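Local atomic coordinates of alpha-rhamnosidase (Dictyoglomus thermophilum, PDB entry 6I60), a protein that probably hydrolyses terminal non-reducing alpha-L-rhamnose residues of alpha-L-rhamnosides. Residues 34-39 / 520-525; 214-219 / 489-494; 476-481 / 794-799; 790-795 / 801-806. All coordinates share one frame; numbering follows the deposited sequence.

Contact 1: residues 34-39 / 520-525; sequences DLKCEF and NFDMIG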
loop_
_atom_site.group_PDB
_atom_site.type_symbol
_atom_site.label_atom_id
_atom_site.label_comp_id
_atom_site.label_asym_id
_atom_site.label_seq_id
_atom_site.Cartn_x
_atom_site.Cartn_y
_atom_site.Cartn_z
ATOM N N ASP A 34 1.642 -16.177 16.027
ATOM C CA ASP A 34 1.338 -15.364 14.849
ATOM C C ASP A 34 2.061 -15.904 13.617
ATOM O O ASP A 34 2.787 -15.190 12.919
ATOM C CB ASP A 34 1.681 -13.893 15.091
ATOM C CG ASP A 34 1.035 -12.969 14.073
ATOM O OD1 ASP A 34 0.248 -13.459 13.233
ATOM O OD2 ASP A 34 1.322 -11.753 14.106
ATOM N N LEU A 35 1.856 -17.190 13.355
ATOM C CA LEU A 35 2.509 -17.856 12.236
ATOM C C LEU A 35 1.820 -17.459 10.937
ATOM O O LEU A 35 0.604 -17.634 10.789
ATOM C CB LEU A 35 2.483 -19.370 12.432
ATOM C CG LEU A 35 3.615 -19.936 13.291
ATOM C CD1 LEU A 35 3.286 -19.807 14.770
ATOM C CD2 LEU A 35 3.874 -21.385 12.924
ATOM N N LYS A 36 2.594 -16.926 9.996
ATOM C CA LYS A 36 2.065 -16.420 8.739
ATOM C C LYS A 36 2.709 -17.159 7.575
ATOM O O LYS A 36 3.931 -17.334 7.542
ATOM C CB LYS A 36 2.311 -14.912 8.607
ATOM C CG LYS A 36 1.861 -14.100 9.810
ATOM C CD LYS A 36 1.133 -12.832 9.390
ATOM C CE LYS A 36 1.319 -11.725 10.418
ATOM N NZ LYS A 36 2.510 -10.880 10.116
ATOM N N CYS A 37 1.880 -17.597 6.634
ATOM C CA CYS A 37 2.335 -18.096 5.345
ATOM C C CYS A 37 1.957 -17.073 4.285
ATOM O O CYS A 37 0.798 -16.653 4.212
ATOM C CB CYS A 37 1.715 -19.456 5.023
ATOM S SG CYS A 37 2.097 -20.056 3.364
ATOM N N GLU A 38 2.938 -16.668 3.477
ATOM C CA GLU A 38 2.773 -15.556 2.542
ATOM C C GLU A 38 2.358 -14.277 3.268
ATOM O O GLU A 38 1.606 -13.461 2.730
ATOM C CB GLU A 38 1.772 -15.895 1.433
ATOM C CG GLU A 38 2.325 -16.814 0.355
ATOM C CD GLU A 38 3.538 -16.229 -0.340
ATOM O OE1 GLU A 38 3.359 -15.501 -1.341
ATOM O OE2 GLU A 38 4.671 -16.493 0.120
ATOM N N PHE A 39 2.845 -14.110 4.501
ATOM C CA PHE A 39 2.549 -12.936 5.325
ATOM C C PHE A 39 1.048 -12.782 5.558
ATOM O O PHE A 39 0.512 -11.672 5.565
ATOM C CB PHE A 39 3.142 -11.667 4.712
ATOM C CG PHE A 39 4.621 -11.747 4.481
ATOM C CD1 PHE A 39 5.510 -11.508 5.516
ATOM C CD2 PHE A 39 5.124 -12.071 3.231
ATOM C CE1 PHE A 39 6.871 -11.584 5.309
ATOM C CE2 PHE A 39 6.487 -12.149 3.016
ATOM C CZ PHE A 39 7.361 -11.907 4.056
ATOM N N ASN A 520 3.109 2.951 8.877
ATOM C CA ASN A 520 1.725 3.042 9.325
ATOM C C ASN A 520 0.929 1.766 9.093
ATOM O O ASN A 520 0.035 1.454 9.889
ATOM C CB ASN A 520 1.022 4.206 8.623
ATOM C CG ASN A 520 1.319 5.540 9.272
ATOM O OD1 ASN A 520 1.266 5.674 10.495
ATOM N ND2 ASN A 520 1.635 6.538 8.454
ATOM N N PHE A 521 1.224 1.022 8.028
ATOM C CA PHE A 521 0.408 -0.121 7.644
ATOM C C PHE A 521 1.296 -1.298 7.272
ATOM O O PHE A 521 2.470 -1.136 6.930
ATOM C CB PHE A 521 -0.526 0.227 6.475
ATOM C CG PHE A 521 -1.147 1.593 6.583
ATOM C CD1 PHE A 521 -2.155 1.842 7.499
ATOM C CD2 PHE A 521 -0.719 2.630 5.771
ATOM C CE1 PHE A 521 -2.726 3.096 7.602
ATOM C CE2 PHE A 521 -1.287 3.886 5.871
ATOM C CZ PHE A 521 -2.291 4.118 6.788
ATOM N N ASP A 522 0.717 -2.495 7.359
ATOM C CA ASP A 522 1.371 -3.718 6.904
ATOM C C ASP A 522 1.328 -3.744 5.380
ATOM O O ASP A 522 0.260 -3.931 4.787
ATOM C CB ASP A 522 0.682 -4.942 7.501
ATOM C CG ASP A 522 1.407 -6.237 7.186
ATOM O OD1 ASP A 522 1.184 -7.237 7.903
ATOM O OD2 ASP A 522 2.200 -6.258 6.222
ATOM N N MET A 523 2.485 -3.561 4.742
ATOM C CA MET A 523 2.544 -3.362 3.300
ATOM C C MET A 523 3.351 -4.410 2.549
ATOM O O MET A 523 3.465 -4.306 1.322
ATOM C CB MET A 523 3.122 -1.976 2.980
ATOM C CG MET A 523 2.475 -0.835 3.739
ATOM S SD MET A 523 0.998 -0.216 2.920
ATOM C CE MET A 523 1.528 -0.233 1.210
ATOM N N ILE A 524 3.915 -5.411 3.233
ATOM C CA ILE A 524 4.791 -6.360 2.548
ATOM C C ILE A 524 4.005 -7.190 1.538
ATOM O O ILE A 524 4.499 -7.489 0.445
ATOM C CB ILE A 524 5.536 -7.246 3.564
ATOM C CG1 ILE A 524 6.432 -8.244 2.829
ATOM C CG2 ILE A 524 4.558 -7.968 4.481
ATOM C CD1 ILE A 524 7.772 -8.455 3.477
ATOM N N GLY A 525 2.769 -7.567 1.876
ATOM C CA GLY A 525 1.935 -8.259 0.909
ATOM C C GLY A 525 1.503 -7.368 -0.236
ATOM O O GLY A 525 1.380 -7.829 -1.375
#

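Contact 2: residues 214-219 / 489-494; sequences RVLDPG and NLMSIP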
loop_
_atom_site.group_PDB
_atom_site.type_symbol
_atom_site.label_atom_id
_atom_site.label_comp_id
_atom_site.label_asym_id
_atom_site.label_seq_id
_atom_site.Cartn_x
_atom_site.Cartn_y
_atom_site.Cartn_z
ATOM N N ARG A 214 -14.845 -9.084 -0.046
ATOM C CA ARG A 214 -14.089 -8.036 -0.709
ATOM C C ARG A 214 -14.955 -7.347 -1.756
ATOM O O ARG A 214 -16.035 -7.819 -2.119
ATOM C CB ARG A 214 -12.821 -8.607 -1.356
ATOM C CG ARG A 214 -12.229 -9.786 -0.605
ATOM C CD ARG A 214 -11.578 -10.775 -1.558
ATOM N NE ARG A 214 -10.814 -11.796 -0.847
ATOM C CZ ARG A 214 -9.671 -12.311 -1.286
ATOM N NH1 ARG A 214 -9.159 -11.898 -2.437
ATOM N NH2 ARG A 214 -9.038 -13.237 -0.576
ATOM N N VAL A 215 -14.459 -6.205 -2.239
ATOM C CA VAL A 215 -15.110 -5.432 -3.289
ATOM C C VAL A 215 -14.051 -5.000 -4.293
ATOM O O VAL A 215 -12.853 -5.000 -4.005
ATOM C CB VAL A 215 -15.860 -4.199 -2.736
ATOM C CG1 VAL A 215 -17.115 -4.626 -1.992
ATOM C CG2 VAL A 215 -14.952 -3.384 -1.827
ATOM N N LEU A 216 -14.514 -4.631 -5.490
ATOM C CA LEU A 216 -13.639 -4.171 -6.572
ATOM C C LEU A 216 -12.515 -5.170 -6.840
ATOM O O LEU A 216 -11.346 -4.804 -6.988
ATOM C CB LEU A 216 -13.078 -2.779 -6.272
ATOM C CG LEU A 216 -14.116 -1.661 -6.138
ATOM C CD1 LEU A 216 -13.442 -0.305 -6.083
ATOM C CD2 LEU A 216 -15.125 -1.710 -7.278
ATOM N N ASP A 217 -12.878 -6.451 -6.895
ATOM C CA ASP A 217 -12.091 -7.645 -7.165
ATOM C C ASP A 217 -12.219 -8.045 -8.631
ATOM O O ASP A 217 -13.309 -7.945 -9.208
ATOM C CB ASP A 217 -12.552 -8.803 -6.278
ATOM C CG ASP A 217 -11.423 -9.745 -5.910
ATOM O OD1 ASP A 217 -10.412 -9.275 -5.347
ATOM O OD2 ASP A 217 -11.547 -10.958 -6.185
ATOM N N PRO A 218 -11.135 -8.499 -9.280
ATOM C CA PRO A 218 -9.798 -8.652 -8.701
ATOM C C PRO A 218 -8.978 -7.366 -8.725
ATOM O O PRO A 218 -9.500 -6.301 -9.057
ATOM C CB PRO A 218 -9.161 -9.710 -9.598
ATOM C CG PRO A 218 -9.782 -9.470 -10.932
ATOM C CD PRO A 218 -11.185 -8.972 -10.675
ATOM N N GLY A 219 -7.693 -7.479 -8.379
ATOM C CA GLY A 219 -6.825 -6.325 -8.378
ATOM C C GLY A 219 -6.433 -5.878 -9.775
ATOM O O GLY A 219 -6.447 -6.643 -10.740
ATOM N N ASN A 489 -5.301 6.195 -1.353
ATOM C CA ASN A 489 -4.537 5.901 -2.555
ATOM C C ASN A 489 -3.995 4.475 -2.555
ATOM O O ASN A 489 -2.901 4.219 -3.063
ATOM C CB ASN A 489 -3.399 6.905 -2.719
ATOM C CG ASN A 489 -3.869 8.215 -3.304
ATOM O OD1 ASN A 489 -4.399 8.257 -4.414
ATOM N ND2 ASN A 489 -3.685 9.297 -2.557
ATOM N N LEU A 490 -4.755 3.537 -1.989
ATOM C CA LEU A 490 -4.395 2.119 -1.974
ATOM C C LEU A 490 -5.583 1.344 -2.537
ATOM O O LEU A 490 -6.485 0.947 -1.795
ATOM C CB LEU A 490 -4.028 1.658 -0.565
ATOM C CG LEU A 490 -2.685 2.140 -0.006
ATOM C CD1 LEU A 490 -2.442 1.568 1.383
ATOM C CD2 LEU A 490 -1.538 1.784 -0.941
ATOM N N MET A 491 -5.584 1.136 -3.848
ATOM C CA MET A 491 -6.636 0.394 -4.542
ATOM C C MET A 491 -5.988 -0.743 -5.329
ATOM O O MET A 491 -6.003 -0.737 -6.563
ATOM C CB MET A 491 -7.445 1.322 -5.458
ATOM C CG MET A 491 -8.168 2.434 -4.727
ATOM S SD MET A 491 -9.421 1.788 -3.607
ATOM C CE MET A 491 -10.261 0.639 -4.687
ATOM N N SER A 492 -5.400 -1.700 -4.605
ATOM C CA SER A 492 -4.621 -2.802 -5.170
ATOM C C SER A 492 -3.338 -2.295 -5.825
ATOM O O SER A 492 -2.401 -3.068 -6.047
ATOM C CB SER A 492 -5.455 -3.614 -6.169
ATOM O OG SER A 492 -5.466 -3.004 -7.447
ATOM N N ILE A 493 -3.291 -1.001 -6.136
ATOM C CA ILE A 493 -2.072 -0.349 -6.618
ATOM C C ILE A 493 -1.941 1.008 -5.952
ATOM O O ILE A 493 -2.937 1.681 -5.656
ATOM C CB ILE A 493 -2.076 -0.172 -8.153
ATOM C CG1 ILE A 493 -3.355 0.539 -8.607
ATOM C CG2 ILE A 493 -1.918 -1.515 -8.853
ATOM C CD1 ILE A 493 -3.271 1.117 -10.003
ATOM N N PRO A 494 -0.705 1.430 -5.685
ATOM C CA PRO A 494 -0.492 2.773 -5.121
ATOM C C PRO A 494 -0.791 3.841 -6.162
ATOM O O PRO A 494 -0.109 3.937 -7.185
ATOM C CB PRO A 494 0.989 2.762 -4.725
ATOM C CG PRO A 494 1.608 1.715 -5.589
ATOM C CD PRO A 494 0.551 0.673 -5.817
#

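Contact 3: residues 476-481 / 794-799; sequences NKIHHN and YMIEEG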
loop_
_atom_site.group_PDB
_atom_site.type_symbol
_atom_site.label_atom_id
_atom_site.label_comp_id
_atom_site.label_asym_id
_atom_site.label_seq_id
_atom_site.Cartn_x
_atom_site.Cartn_y
_atom_site.Cartn_z
ATOM N N ASN A 476 -0.038 16.244 14.903
ATOM C CA ASN A 476 -1.022 15.167 14.956
ATOM C C ASN A 476 -2.050 15.302 13.838
ATOM O O ASN A 476 -2.497 14.297 13.270
ATOM C CB ASN A 476 -1.715 15.155 16.320
ATOM C CG ASN A 476 -0.768 14.813 17.452
ATOM O OD1 ASN A 476 0.217 14.105 17.258
ATOM N ND2 ASN A 476 -1.065 15.315 18.643
ATOM N N LYS A 477 -2.439 16.536 13.507
ATOM C CA LYS A 477 -3.389 16.739 12.418
ATOM C C LYS A 477 -2.751 16.432 11.068
ATOM O O LYS A 477 -3.396 15.848 10.191
ATOM C CB LYS A 477 -3.931 18.166 12.452
ATOM C CG LYS A 477 -4.775 18.484 13.678
ATOM C CD LYS A 477 -6.143 17.820 13.604
ATOM C CE LYS A 477 -6.886 17.915 14.932
ATOM N NZ LYS A 477 -8.025 16.953 15.012
ATOM N N ILE A 478 -1.487 16.818 10.882
ATOM C CA ILE A 478 -0.770 16.438 9.667
ATOM C C ILE A 478 -0.645 14.924 9.584
ATOM O O ILE A 478 -0.876 14.320 8.529
ATOM C CB ILE A 478 0.609 17.125 9.618
ATOM C CG1 ILE A 478 0.450 18.645 9.558
ATOM C CG2 ILE A 478 1.415 16.629 8.423
ATOM C CD1 ILE A 478 1.656 19.400 10.067
ATOM N N HIS A 479 -0.289 14.285 10.703
ATOM C CA HIS A 479 -0.210 12.830 10.740
ATOM C C HIS A 479 -1.566 12.197 10.450
ATOM O O HIS A 479 -1.644 11.150 9.796
ATOM C CB HIS A 479 0.325 12.378 12.100
ATOM C CG HIS A 479 0.223 10.903 12.336
ATOM N ND1 HIS A 479 0.768 9.972 11.478
ATOM C CD2 HIS A 479 -0.356 10.199 13.336
ATOM C CE1 HIS A 479 0.525 8.758 11.938
ATOM N NE2 HIS A 479 -0.155 8.868 13.064
ATOM N N HIS A 480 -2.648 12.823 10.921
ATOM C CA HIS A 480 -3.984 12.297 10.656
ATOM C C HIS A 480 -4.345 12.424 9.181
ATOM O O HIS A 480 -5.016 11.549 8.620
ATOM C CB HIS A 480 -5.012 13.020 11.534
ATOM C CG HIS A 480 -6.414 12.962 11.007
ATOM N ND1 HIS A 480 -6.914 13.884 10.110
ATOM C CD2 HIS A 480 -7.428 12.101 11.261
ATOM C CE1 HIS A 480 -8.170 13.587 9.829
ATOM N NE2 HIS A 480 -8.506 12.509 10.514
ATOM N N ASN A 481 -3.900 13.504 8.532
ATOM C CA ASN A 481 -4.231 13.718 7.127
ATOM C C ASN A 481 -3.488 12.748 6.218
ATOM O O ASN A 481 -4.022 12.342 5.179
ATOM C CB ASN A 481 -3.917 15.162 6.730
ATOM C CG ASN A 481 -4.964 16.148 7.221
ATOM O OD1 ASN A 481 -5.533 15.988 8.301
ATOM N ND2 ASN A 481 -5.218 17.178 6.426
ATOM N N TYR A 794 -0.369 24.980 6.464
ATOM C CA TYR A 794 -1.214 25.838 5.641
ATOM C C TYR A 794 -2.340 25.049 4.984
ATOM O O TYR A 794 -3.438 25.583 4.789
ATOM C CB TYR A 794 -0.365 26.547 4.586
ATOM C CG TYR A 794 -1.149 27.489 3.703
ATOM C CD1 TYR A 794 -1.877 28.539 4.248
ATOM C CD2 TYR A 794 -1.161 27.328 2.324
ATOM C CE1 TYR A 794 -2.596 29.403 3.445
ATOM C CE2 TYR A 794 -1.879 28.188 1.512
ATOM C CZ TYR A 794 -2.594 29.224 2.077
ATOM O OH TYR A 794 -3.310 30.081 1.276
ATOM N N MET A 795 -2.090 23.783 4.637
ATOM C CA MET A 795 -3.159 22.945 4.102
ATOM C C MET A 795 -4.236 22.707 5.150
ATOM O O MET A 795 -5.434 22.797 4.853
ATOM C CB MET A 795 -2.593 21.612 3.613
ATOM C CG MET A 795 -1.468 21.732 2.602
ATOM S SD MET A 795 -1.033 20.132 1.891
ATOM C CE MET A 795 0.467 20.557 1.007
ATOM N N ILE A 796 -3.825 22.411 6.385
ATOM C CA ILE A 796 -4.781 22.136 7.452
ATOM C C ILE A 796 -5.577 23.392 7.791
ATOM O O ILE A 796 -6.795 23.335 7.997
ATOM C CB ILE A 796 -4.051 21.566 8.683
ATOM C CG1 ILE A 796 -4.017 20.035 8.635
ATOM C CG2 ILE A 796 -4.703 22.031 9.976
ATOM C CD1 ILE A 796 -3.231 19.460 7.473
ATOM N N GLU A 797 -4.908 24.547 7.843
ATOM C CA GLU A 797 -5.607 25.793 8.129
ATOM C C GLU A 797 -6.624 26.141 7.051
ATOM O O GLU A 797 -7.583 26.868 7.332
ATOM C CB GLU A 797 -4.603 26.939 8.295
ATOM C CG GLU A 797 -3.669 26.785 9.493
ATOM C CD GLU A 797 -4.411 26.666 10.817
ATOM O OE1 GLU A 797 -5.198 27.579 11.143
ATOM O OE2 GLU A 797 -4.204 25.660 11.532
ATOM N N GLU A 798 -6.445 25.635 5.832
ATOM C CA GLU A 798 -7.373 25.885 4.737
ATOM C C GLU A 798 -8.393 24.765 4.561
ATOM O O GLU A 798 -9.052 24.701 3.519
ATOM C CB GLU A 798 -6.605 26.107 3.434
ATOM C CG GLU A 798 -5.924 27.463 3.337
ATOM C CD GLU A 798 -6.909 28.610 3.174
ATOM O OE1 GLU A 798 -8.063 28.358 2.769
ATOM O OE2 GLU A 798 -6.526 29.765 3.452
ATOM N N GLY A 799 -8.530 23.881 5.545
ATOM C CA GLY A 799 -9.598 22.903 5.545
ATOM C C GLY A 799 -9.280 21.572 4.910
ATOM O O GLY A 799 -10.204 20.880 4.469
#

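Contact 4: residues 790-795 / 801-806; sequences PSFGYM and TTLWER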
loop_
_atom_site.group_PDB
_atom_site.type_symbol
_atom_site.label_atom_id
_atom_site.label_comp_id
_atom_site.label_asym_id
_atom_site.label_seq_id
_atom_site.Cartn_x
_atom_site.Cartn_y
_atom_site.Cartn_z
ATOM N N PRO A 790 4.620 28.397 2.304
ATOM C CA PRO A 790 4.113 27.065 1.961
ATOM C C PRO A 790 4.487 26.001 2.998
ATOM O O PRO A 790 5.667 25.841 3.322
ATOM C CB PRO A 790 4.791 26.777 0.620
ATOM C CG PRO A 790 6.068 27.601 0.643
ATOM C CD PRO A 790 5.976 28.608 1.772
ATOM N N SER A 791 3.493 25.279 3.508
ATOM C CA SER A 791 3.741 24.280 4.539
ATOM C C SER A 791 2.563 23.321 4.596
ATOM O O SER A 791 1.520 23.543 3.974
ATOM C CB SER A 791 3.972 24.937 5.902
ATOM O OG SER A 791 2.787 25.562 6.359
ATOM N N PHE A 792 2.746 22.239 5.357
ATOM C CA PHE A 792 1.653 21.299 5.573
ATOM C C PHE A 792 0.599 21.880 6.502
ATOM O O PHE A 792 -0.585 21.543 6.382
ATOM C CB PHE A 792 2.193 19.982 6.132
ATOM C CG PHE A 792 3.137 19.279 5.203
ATOM C CD1 PHE A 792 2.661 18.388 4.259
ATOM C CD2 PHE A 792 4.499 19.523 5.263
ATOM C CE1 PHE A 792 3.525 17.747 3.397
ATOM C CE2 PHE A 792 5.367 18.886 4.402
ATOM C CZ PHE A 792 4.879 17.998 3.467
ATOM N N GLY A 793 1.007 22.751 7.428
ATOM C CA GLY A 793 0.041 23.416 8.284
ATOM C C GLY A 793 -0.880 24.342 7.520
ATOM O O GLY A 793 -2.055 24.483 7.873
ATOM N N TYR A 794 -0.369 24.980 6.464
ATOM C CA TYR A 794 -1.214 25.838 5.641
ATOM C C TYR A 794 -2.340 25.049 4.984
ATOM O O TYR A 794 -3.438 25.583 4.789
ATOM C CB TYR A 794 -0.365 26.547 4.586
ATOM C CG TYR A 794 -1.149 27.489 3.703
ATOM C CD1 TYR A 794 -1.877 28.539 4.248
ATOM C CD2 TYR A 794 -1.161 27.328 2.324
ATOM C CE1 TYR A 794 -2.596 29.403 3.445
ATOM C CE2 TYR A 794 -1.879 28.188 1.512
ATOM C CZ TYR A 794 -2.594 29.224 2.077
ATOM O OH TYR A 794 -3.310 30.081 1.276
ATOM N N MET A 795 -2.090 23.783 4.637
ATOM C CA MET A 795 -3.159 22.945 4.102
ATOM C C MET A 795 -4.236 22.707 5.150
ATOM O O MET A 795 -5.434 22.797 4.853
ATOM C CB MET A 795 -2.593 21.612 3.613
ATOM C CG MET A 795 -1.468 21.732 2.602
ATOM S SD MET A 795 -1.033 20.132 1.891
ATOM C CE MET A 795 0.467 20.557 1.007
ATOM N N THR A 801 -8.470 17.758 4.937
ATOM C CA THR A 801 -8.481 16.540 5.733
ATOM C C THR A 801 -7.526 15.488 5.189
ATOM O O THR A 801 -7.339 14.447 5.828
ATOM C CB THR A 801 -9.897 15.956 5.810
ATOM O OG1 THR A 801 -10.555 16.114 4.546
ATOM C CG2 THR A 801 -10.704 16.660 6.894
ATOM N N THR A 802 -6.934 15.734 4.026
ATOM C CA THR A 802 -5.875 14.891 3.485
ATOM C C THR A 802 -4.755 15.830 3.047
ATOM O O THR A 802 -4.637 16.971 3.511
ATOM C CB THR A 802 -6.394 14.001 2.345
ATOM O OG1 THR A 802 -7.221 14.773 1.463
ATOM C CG2 THR A 802 -7.204 12.837 2.898
ATOM N N LEU A 803 -3.913 15.365 2.133
ATOM C CA LEU A 803 -2.805 16.161 1.631
ATOM C C LEU A 803 -3.087 16.605 0.202
ATOM O O LEU A 803 -3.711 15.883 -0.580
ATOM C CB LEU A 803 -1.492 15.377 1.694
ATOM C CG LEU A 803 -0.528 15.826 2.796
ATOM C CD1 LEU A 803 -1.167 15.685 4.166
ATOM C CD2 LEU A 803 0.771 15.043 2.727
ATOM N N TRP A 804 -2.626 17.807 -0.130
ATOM C CA TRP A 804 -2.858 18.395 -1.438
ATOM C C TRP A 804 -1.791 17.959 -2.434
ATOM O O TRP A 804 -0.699 17.519 -2.065
ATOM C CB TRP A 804 -2.868 19.921 -1.356
ATOM C CG TRP A 804 -4.029 20.485 -0.616
ATOM C CD1 TRP A 804 -5.166 19.830 -0.250
ATOM C CD2 TRP A 804 -4.168 21.830 -0.145
ATOM N NE1 TRP A 804 -6.007 20.685 0.420
ATOM C CE2 TRP A 804 -5.418 21.919 0.498
ATOM C CE3 TRP A 804 -3.356 22.968 -0.205
ATOM C CZ2 TRP A 804 -5.876 23.100 1.079
ATOM C CZ3 TRP A 804 -3.814 24.139 0.370
ATOM C CH2 TRP A 804 -5.063 24.196 1.003
ATOM N N GLU A 805 -2.125 18.099 -3.717
ATOM C CA GLU A 805 -1.145 17.886 -4.773
ATOM C C GLU A 805 -0.164 19.047 -4.871
ATOM O O GLU A 805 1.018 18.833 -5.161
ATOM C CB GLU A 805 -1.861 17.679 -6.110
ATOM C CG GLU A 805 -0.944 17.558 -7.314
ATOM C CD GLU A 805 -1.690 17.167 -8.574
ATOM O OE1 GLU A 805 -2.936 17.259 -8.580
ATOM O OE2 GLU A 805 -1.033 16.763 -9.557
ATOM N N ARG A 806 -0.626 20.269 -4.616
ATOM C CA ARG A 806 0.198 21.464 -4.712
ATOM C C ARG A 806 0.182 22.223 -3.391
ATOM O O ARG A 806 -0.769 22.121 -2.609
ATOM C CB ARG A 806 -0.288 22.379 -5.838
ATOM C CG ARG A 806 -0.926 21.634 -6.997
ATOM C CD ARG A 806 0.110 21.276 -8.045
ATOM N NE ARG A 806 1.016 22.392 -8.294
ATOM C CZ ARG A 806 0.768 23.377 -9.150
ATOM N NH1 ARG A 806 -0.357 23.385 -9.852
ATOM N NH2 ARG A 806 1.650 24.354 -9.305
#

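Contact 1: residues 34-39 / 520-525
Ile524 lies across one face of the Phe39 ring, the two side chains meeting at about a right angle. Its CG1 sits over the middle of the ring, 3.9 Å from the centroid and only 10° off the normal, a CH-pi contact. CD1 goes on over the outer rim, 3.5 Å from CZ of Phe39, while the CG2 branch rests near the root of the ring, 3.8 Å from Phe39 CG. With CG1 of Ile524 anti to the backbone N (chi1 179°), both branches can lie along the aromatic surface, CG1 and CD1 over the ring and CG2 by its root, a spread that an isoleucine can offer. Beside this apolar pair, Lys36 NZ stands 4.5 Å from Asp522 OD1, too far for a salt bridge, though the opposite charges probably attract weakly. Glu38, next to Phe39, links the same elements through a salt bridge to Arg528, and its other carboxylate oxygen accepts from Ile52 N. The contact thus joins the N-terminal immunoglobulin-like domain to the catalytic domain: strand 35-37, at the border of a three-stranded antiparallel sheet beside strand 52-56, leads into Phe39, which meets the first turn of helix 524-535.

Contact 2: residues 214-219 / 489-494
Leu216 and Met491 meet through their terminal methyl groups, Leu216 CD1 lying 3.6 Å from Met491 CE. The methionine bends to get there: CG is anti to the carbonyl carbon, and chi2 (-64°) and chi3 (-48°) both fold the chain, which swings CE round to the leucine. A long, unbranched thioether suits this place because it can curl without the bulk of a branch. The CB of Leu216 already points toward the other loop, and CD1 is the branch that makes the touch. Further along, Ser492 faces Gly219. Its OG, set between the backbone N and the carbonyl carbon (chi1 83°), lies 3.7 Å from Gly219 CA and accepts a hydrogen bond from Gln220 N, so the serine grips the chain just past the glycine. The backbones come to 5.2 Å here, measured from Gly219 CA to Ser492 CA; with no side chain, Gly219 lets them approach this closely. Ile345 of strand 345-351 touches both Met491 and Ser492. This is a buried interface between domains, at which a loop in the alpha-L-rhamnosidase N-terminal domain, between strands 209-210 and 226-233, meets the loop following helix 473-488 of the six-hairpin catalytic domain, an (alpha/alpha)6 barrel in this glycosidase family.

Contact 3: residues 476-481 / 794-799
Ile796 lays its CD1 methyl beside the side-chain amide of Asn481, 3.2 Å from ND2 and 3.7 Å from CG, the two side chains meeting at a slant. This is the close part of the contact. ND2 of the amide donates to the carbonyl oxygens of Ala800 and Thr802, and OD1 accepts from His480 ND1 at 3.1 Å. That last bond is fairly straight (160° at the hydrogen), with the donor tilted 24° from the carbonyl plane and OD1 lying close to the plane of the imidazole. Shortened to an alanine here, the side chain would give up both carbonyl partners and His480 ND1, and is likely to leave a gap beside the isoleucine methyl. Both elements belong to the six-hairpin domain, an (alpha/alpha)6 barrel in this family, with helix 473-488 packing beside the short helix 792-797. That short helix ends in a Schellman motif, in which Gly799 N bonds to Ile796 O and Ala800 N to Met795 O; Gly799 has a positive phi, which glycine adopts readily. Ile478 adds a looser apolar touch, its CG1 4.3 Å from Ile796 CD1. On the solvent side Lys477 offers little more than its CB, 4.3 Å from Ile796 CG1, because its chain bends at chi2 (-74°) and carries the ammonium group away from the isoleucine.

Contact 4: residues 790-795 / 801-806
Leu803 and Trp804 fold back on helix 792-797, with a Met-aromatic contact between Met795 and Trp804 at the centre of this local return of the chain in the six-hairpin domain. Ser791 caps that helix, accepting at OG from Tyr794 N. First in order, Leu803 brings CD2 to the edge of the Phe792 ring, near its plane and 3.9 Å from CE1; this methyl is the part of the leucine that reaches the ring. Its CG also lies 4.4 Å from Met795 SD. Trp804 follows, and its backbone N points almost straight at the same sulfur in a weak hydrogen bond (3.5 Å from N to SD, 165°). Its indole lies against Met795: CA of the methionine lies over the face, 4.0 Å from the centroid of the six-membered ring, a CH-pi contact, and CG lies 3.6 Å from CE3 of the indole. Because the methionine is extended beyond CG (chi2 -171°), the sulfur runs on past the five-membered ring, which it approaches obliquely, 37° off the normal. Without the indole, as with a serine at this position, Met795 would lose the flat surface it lies on, and its chain is likely to turn more freely. Glu805, whose CB points away from the helix, forms a salt bridge with Arg500. At the end of the walk, Arg806 presents its carbonyl O to the methyl of Met795, 4.1 Å from CE.

How the contacts relate
Contacts 3 and 4 form one cluster, their centres about 7 Å apart: they share Tyr794 and Met795, and Glu798 CB of contact 3 lies 3.5 Å from Trp804 CH2 of contact 4. Contacts 1 and 2 instead tie two N-terminal domains to the catalytic domain. Their centres are about 17 Å apart, yet they touch where Met523 SD meets Leu490 CD1 at 4.2 Å. Helix 473-488 bridges the groups, since it carries residues 476-481 of contact 3 and runs into the loop of contact 2; His479 on it also lies beside Asn520 of contact 1. The residues seen around a bound 2-(2-ethoxyethoxy)ethanol, Tyr656, Glu659 and Leu660, lie in none of the four contacts.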